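PDB 3IV6: putative Zn-dependent Alcohol Dehydrogenase from Rhodobacter sphaeroides, which binds S-adenosylmethionine in a Rossmann-like domain and is probably a methyltransferase, despite its name. Local coordinates for residues 39-52 / 109-121. Numbering follows the deposited sequence.
Sequences FLENIVPGSTVAVI and GHFDFVLNDRLIN. With SAM (S-adenosylmethionine), chain E.
Thr-48 O is gripped by two successive amides of the neighbouring segment: Phe-113 N donates to it at 3.0 Å, and Asp-112 N adds a weak, bent bond. The same Asp-112 N also reaches Thr-48 OG1 (3.0 Å), which lies between its own backbone N and carbonyl carbon (chi1 54°) and is thereby turned to the incoming amide. In return, Asp-112 OD1 accepts from Thr-48 N from above the carboxylate plane, while a water joins this oxygen to Gly-46 O. Beyond this clasp, strands 48-52 and 113-117 run parallel, with Ala-50 N to Phe-113 O, Leu-115 N to Ala-50 O and Ile-52 N to Leu-115 O bonded in turn. They are central neighbours in the seven-stranded sheet, whose 3-2-1-4-5-7-6 strand order is that of the Rossmann-like class I methyltransferases. On the face bearing Val-49 and Leu-115, the chain leading into strand 48-52 folds back over the sheet. Ile-43 CG1 sits 3.7 Å from the centroid of the Phe-113 ring, almost on its normal, in a CH-pi contact. Were Phe-113 an alanine, Ile-43 would probably lose the flat surface it rests on, and a gap would be likely to open under the turn at residues 40-43. Leu-115 CD1 touches both Val-49 CG1 (3.7 Å) and Leu-40 CD2, and the Phe-39 ring continues the cover to Asp-117. On the opposite face, Ala-50 CB stands over the centre of the Phe-111 ring, and helix 125-139 packs on Val-114. At the carboxyl ends of the strands, Ile-52 CG2 meets Leu-119 CD2 at 3.4 Å; the other Leu-119 methyl, CD1, touches C8 of the S-adenosylmethionine adenine (3.6 Å), and a water bridges Ile-52 O to Asp-117 N.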
# COMPACT_ATOMS: atom_id res chain seq x y z
N PHE A 39 -9.56 -7.64 -8.44
CA PHE A 39 -8.20 -7.16 -8.72
C PHE A 39 -7.67 -7.84 -9.98
O PHE A 39 -6.74 -7.36 -10.62
CB PHE A 39 -7.26 -7.49 -7.52
CG PHE A 39 -7.00 -6.31 -6.61
CD1 PHE A 39 -7.58 -6.24 -5.36
CD2 PHE A 39 -6.21 -5.24 -7.03
CE1 PHE A 39 -7.36 -5.15 -4.54
CE2 PHE A 39 -5.98 -4.14 -6.22
CZ PHE A 39 -6.57 -4.09 -4.96
N LEU A 40 -8.28 -8.96 -10.34
CA LEU A 40 -7.70 -9.86 -11.30
C LEU A 40 -8.54 -10.03 -12.55
O LEU A 40 -8.20 -10.80 -13.42
CB LEU A 40 -7.46 -11.23 -10.65
CG LEU A 40 -6.32 -11.34 -9.64
CD1 LEU A 40 -6.28 -12.76 -9.07
CD2 LEU A 40 -5.04 -10.98 -10.29
N GLU A 41 -9.66 -9.33 -12.62
CA GLU A 41 -10.55 -9.49 -13.75
C GLU A 41 -9.92 -9.13 -15.07
O GLU A 41 -9.25 -8.12 -15.18
CB GLU A 41 -11.79 -8.63 -13.57
CG GLU A 41 -12.64 -9.02 -12.41
CD GLU A 41 -13.80 -8.08 -12.23
OE1 GLU A 41 -13.89 -7.09 -12.99
OE2 GLU A 41 -14.61 -8.33 -11.32
N ASN A 42 -10.16 -9.95 -16.09
CA ASN A 42 -9.66 -9.69 -17.42
C ASN A 42 -8.17 -9.88 -17.49
O ASN A 42 -7.56 -9.56 -18.50
CB ASN A 42 -9.97 -8.27 -17.87
CG ASN A 42 -11.44 -8.00 -17.96
OD1 ASN A 42 -12.26 -8.91 -17.80
ND2 ASN A 42 -11.79 -6.73 -18.19
N ILE A 43 -7.58 -10.37 -16.39
CA ILE A 43 -6.19 -10.82 -16.41
C ILE A 43 -6.16 -12.32 -16.71
O ILE A 43 -6.86 -13.12 -16.07
CB ILE A 43 -5.46 -10.54 -15.12
CG1 ILE A 43 -5.49 -9.05 -14.81
CG2 ILE A 43 -4.03 -11.09 -15.21
CD1 ILE A 43 -4.82 -8.73 -13.51
N VAL A 44 -5.36 -12.70 -17.71
CA VAL A 44 -5.49 -14.03 -18.33
C VAL A 44 -4.18 -14.78 -18.25
O VAL A 44 -3.16 -14.17 -18.01
CB VAL A 44 -6.02 -13.94 -19.81
CG1 VAL A 44 -7.25 -13.07 -19.86
CG2 VAL A 44 -4.97 -13.34 -20.73
N PRO A 45 -4.20 -16.11 -18.41
CA PRO A 45 -2.90 -16.80 -18.28
C PRO A 45 -1.86 -16.26 -19.25
O PRO A 45 -2.12 -15.98 -20.39
CB PRO A 45 -3.24 -18.28 -18.55
CG PRO A 45 -4.74 -18.39 -18.32
CD PRO A 45 -5.31 -17.04 -18.71
N GLY A 46 -0.65 -16.05 -18.78
CA GLY A 46 0.37 -15.52 -19.66
C GLY A 46 0.63 -14.06 -19.45
O GLY A 46 1.67 -13.56 -19.89
N SER A 47 -0.30 -13.37 -18.80
CA SER A 47 -0.17 -11.94 -18.54
C SER A 47 1.00 -11.71 -17.60
O SER A 47 1.24 -12.55 -16.72
CB SER A 47 -1.46 -11.40 -17.90
OG SER A 47 -2.56 -11.53 -18.78
N THR A 48 1.74 -10.62 -17.80
CA THR A 48 2.71 -10.19 -16.79
C THR A 48 2.13 -9.22 -15.76
O THR A 48 1.65 -8.13 -16.11
CB THR A 48 4.00 -9.60 -17.37
OG1 THR A 48 3.69 -8.54 -18.28
CG2 THR A 48 4.76 -10.68 -18.08
N VAL A 49 2.20 -9.64 -14.49
CA VAL A 49 1.59 -8.91 -13.38
C VAL A 49 2.63 -8.58 -12.33
O VAL A 49 3.36 -9.45 -11.88
CB VAL A 49 0.49 -9.78 -12.70
CG1 VAL A 49 -0.08 -9.06 -11.49
CG2 VAL A 49 -0.58 -10.20 -13.70
N ALA A 50 2.67 -7.33 -11.90
CA ALA A 50 3.52 -6.94 -10.76
C ALA A 50 2.62 -6.62 -9.59
O ALA A 50 1.75 -5.76 -9.70
CB ALA A 50 4.30 -5.73 -11.11
N VAL A 51 2.83 -7.31 -8.47
CA VAL A 51 2.23 -6.91 -7.20
C VAL A 51 3.22 -6.14 -6.34
O VAL A 51 4.27 -6.67 -5.96
CB VAL A 51 1.71 -8.13 -6.42
CG1 VAL A 51 0.97 -7.68 -5.17
CG2 VAL A 51 0.82 -8.99 -7.30
N ILE A 52 2.89 -4.90 -6.03
CA ILE A 52 3.60 -4.14 -5.01
C ILE A 52 3.04 -4.42 -3.62
O ILE A 52 1.86 -4.19 -3.36
CB ILE A 52 3.54 -2.63 -5.28
CG1 ILE A 52 3.70 -2.35 -6.78
CG2 ILE A 52 4.61 -1.90 -4.48
CD1 ILE A 52 4.95 -2.95 -7.38
N GLY A 109 7.91 -0.34 -18.57
CA GLY A 109 6.98 -0.97 -19.50
C GLY A 109 7.04 -2.49 -19.59
O GLY A 109 6.65 -3.11 -20.59
N HIS A 110 7.51 -3.11 -18.52
CA HIS A 110 7.73 -4.53 -18.52
C HIS A 110 6.51 -5.35 -18.08
O HIS A 110 6.46 -6.55 -18.29
CB HIS A 110 8.91 -4.84 -17.61
CG HIS A 110 9.59 -6.13 -17.92
ND1 HIS A 110 9.29 -7.30 -17.27
CD2 HIS A 110 10.53 -6.43 -18.84
CE1 HIS A 110 10.03 -8.27 -17.76
NE2 HIS A 110 10.79 -7.78 -18.72
N PHE A 111 5.53 -4.70 -17.46
CA PHE A 111 4.36 -5.44 -16.96
C PHE A 111 3.04 -5.04 -17.64
O PHE A 111 2.86 -3.87 -17.95
CB PHE A 111 4.27 -5.28 -15.44
CG PHE A 111 5.46 -5.83 -14.73
CD1 PHE A 111 5.53 -7.18 -14.42
CD2 PHE A 111 6.51 -5.02 -14.41
CE1 PHE A 111 6.65 -7.71 -13.79
CE2 PHE A 111 7.62 -5.55 -13.78
CZ PHE A 111 7.69 -6.91 -13.48
N ASP A 112 2.14 -6.00 -17.86
CA ASP A 112 0.80 -5.66 -18.35
C ASP A 112 -0.06 -5.01 -17.25
O ASP A 112 -0.87 -4.10 -17.52
CB ASP A 112 0.06 -6.89 -18.88
CG ASP A 112 0.70 -7.49 -20.11
OD1 ASP A 112 0.74 -8.74 -20.20
OD2 ASP A 112 1.16 -6.72 -20.99
N PHE A 113 0.11 -5.50 -16.02
CA PHE A 113 -0.65 -5.03 -14.86
C PHE A 113 0.21 -4.79 -13.63
O PHE A 113 1.11 -5.57 -13.32
CB PHE A 113 -1.75 -6.02 -14.50
CG PHE A 113 -2.78 -6.20 -15.57
CD1 PHE A 113 -3.86 -5.34 -15.64
CD2 PHE A 113 -2.66 -7.21 -16.51
CE1 PHE A 113 -4.82 -5.50 -16.62
CE2 PHE A 113 -3.59 -7.37 -17.49
CZ PHE A 113 -4.68 -6.52 -17.55
N VAL A 114 -0.07 -3.68 -12.95
CA VAL A 114 0.50 -3.47 -11.63
C VAL A 114 -0.65 -3.38 -10.65
O VAL A 114 -1.55 -2.54 -10.78
CB VAL A 114 1.35 -2.18 -11.57
CG1 VAL A 114 1.48 -1.66 -10.11
CG2 VAL A 114 2.73 -2.41 -12.18
N LEU A 115 -0.65 -4.29 -9.68
CA LEU A 115 -1.67 -4.30 -8.63
C LEU A 115 -1.10 -3.91 -7.24
O LEU A 115 0.04 -4.25 -6.89
CB LEU A 115 -2.32 -5.69 -8.54
CG LEU A 115 -2.50 -6.43 -9.86
CD1 LEU A 115 -2.97 -7.84 -9.60
CD2 LEU A 115 -3.41 -5.71 -10.83
N ASN A 116 -1.88 -3.16 -6.47
CA ASN A 116 -1.62 -3.07 -5.03
C ASN A 116 -2.87 -2.72 -4.22
O ASN A 116 -3.75 -1.98 -4.71
CB ASN A 116 -0.47 -2.11 -4.71
CG ASN A 116 -0.63 -0.74 -5.37
OD1 ASN A 116 -0.10 -0.50 -6.46
ND2 ASN A 116 -1.32 0.17 -4.70
N ASP A 117 -2.96 -3.29 -3.02
CA ASP A 117 -4.11 -3.08 -2.15
C ASP A 117 -3.78 -2.19 -0.95
O ASP A 117 -3.15 -2.64 -0.01
CB ASP A 117 -4.65 -4.40 -1.62
CG ASP A 117 -5.90 -4.22 -0.74
OD1 ASP A 117 -6.74 -3.33 -1.02
OD2 ASP A 117 -6.04 -4.98 0.24
N ARG A 118 -4.24 -0.94 -1.00
CA ARG A 118 -4.14 -0.02 0.13
C ARG A 118 -2.70 0.34 0.50
O ARG A 118 -2.37 0.67 1.65
CB ARG A 118 -4.93 -0.56 1.32
CG ARG A 118 -6.42 -0.33 1.19
CD ARG A 118 -7.24 -1.05 2.27
NE ARG A 118 -7.45 -2.48 2.04
CZ ARG A 118 -8.05 -3.28 2.93
NH1 ARG A 118 -8.48 -2.77 4.07
NH2 ARG A 118 -8.23 -4.59 2.70
N LEU A 119 -1.84 0.33 -0.51
CA LEU A 119 -0.43 0.65 -0.36
C LEU A 119 -0.25 2.16 -0.30
O LEU A 119 0.65 2.67 0.32
CB LEU A 119 0.31 0.10 -1.56
CG LEU A 119 1.71 0.62 -1.76
CD1 LEU A 119 2.58 0.20 -0.57
CD2 LEU A 119 2.27 0.13 -3.08
N ILE A 120 -1.14 2.87 -0.96
CA ILE A 120 -1.08 4.31 -1.05
C ILE A 120 -1.36 4.91 0.32
O ILE A 120 -0.97 6.03 0.61
CB ILE A 120 -2.05 4.84 -2.16
CG1 ILE A 120 -1.44 4.69 -3.55
CG2 ILE A 120 -2.41 6.33 -1.96
CD1 ILE A 120 -2.49 4.52 -4.60
N ASN A 121 -2.03 4.14 1.17
CA ASN A 121 -2.40 4.61 2.49
C ASN A 121 -1.12 4.64 3.37
O ASN A 121 -1.09 5.28 4.42
CB ASN A 121 -3.46 3.68 3.07
CG ASN A 121 -4.86 3.93 2.49
OD1 ASN A 121 -5.39 3.12 1.71
ND2 ASN A 121 -5.46 5.05 2.88
N SAM E . -0.58 -4.79 3.57
CA SAM E . -1.94 -4.48 3.18
C SAM E . -2.50 -5.53 2.24
O SAM E . -1.85 -6.51 1.86
OXT SAM E . -3.65 -5.37 1.90
CB SAM E . -2.04 -3.07 2.60
CG SAM E . -0.80 -2.18 2.80
SD SAM E . 0.57 -2.42 1.62
CE SAM E . 0.05 -3.86 0.64
C5' SAM E . 1.95 -2.97 2.70
C4' SAM E . 3.06 -3.80 2.08
O4' SAM E . 3.76 -3.02 1.11
C3' SAM E . 4.12 -4.22 3.08
O3' SAM E . 4.54 -5.51 2.71
C2' SAM E . 5.28 -3.27 2.85
O2' SAM E . 6.52 -3.90 3.06
C1' SAM E . 5.13 -2.89 1.39
N9 SAM E . 5.54 -1.50 1.15
C8 SAM E . 5.17 -0.41 1.88
N7 SAM E . 5.78 0.70 1.36
C5 SAM E . 6.54 0.33 0.29
C6 SAM E . 7.36 1.05 -0.59
N6 SAM E . 7.53 2.37 -0.50
N1 SAM E . 8.02 0.37 -1.58
C2 SAM E . 7.88 -1.01 -1.67
N3 SAM E . 7.07 -1.73 -0.82
C4 SAM E . 6.41 -1.07 0.16
O HOH W 1 1.39 -11.09 -21.72
O HOH W 2 4.83 -7.56 -20.54
O HOH W 3 -0.46 -4.97 -2.47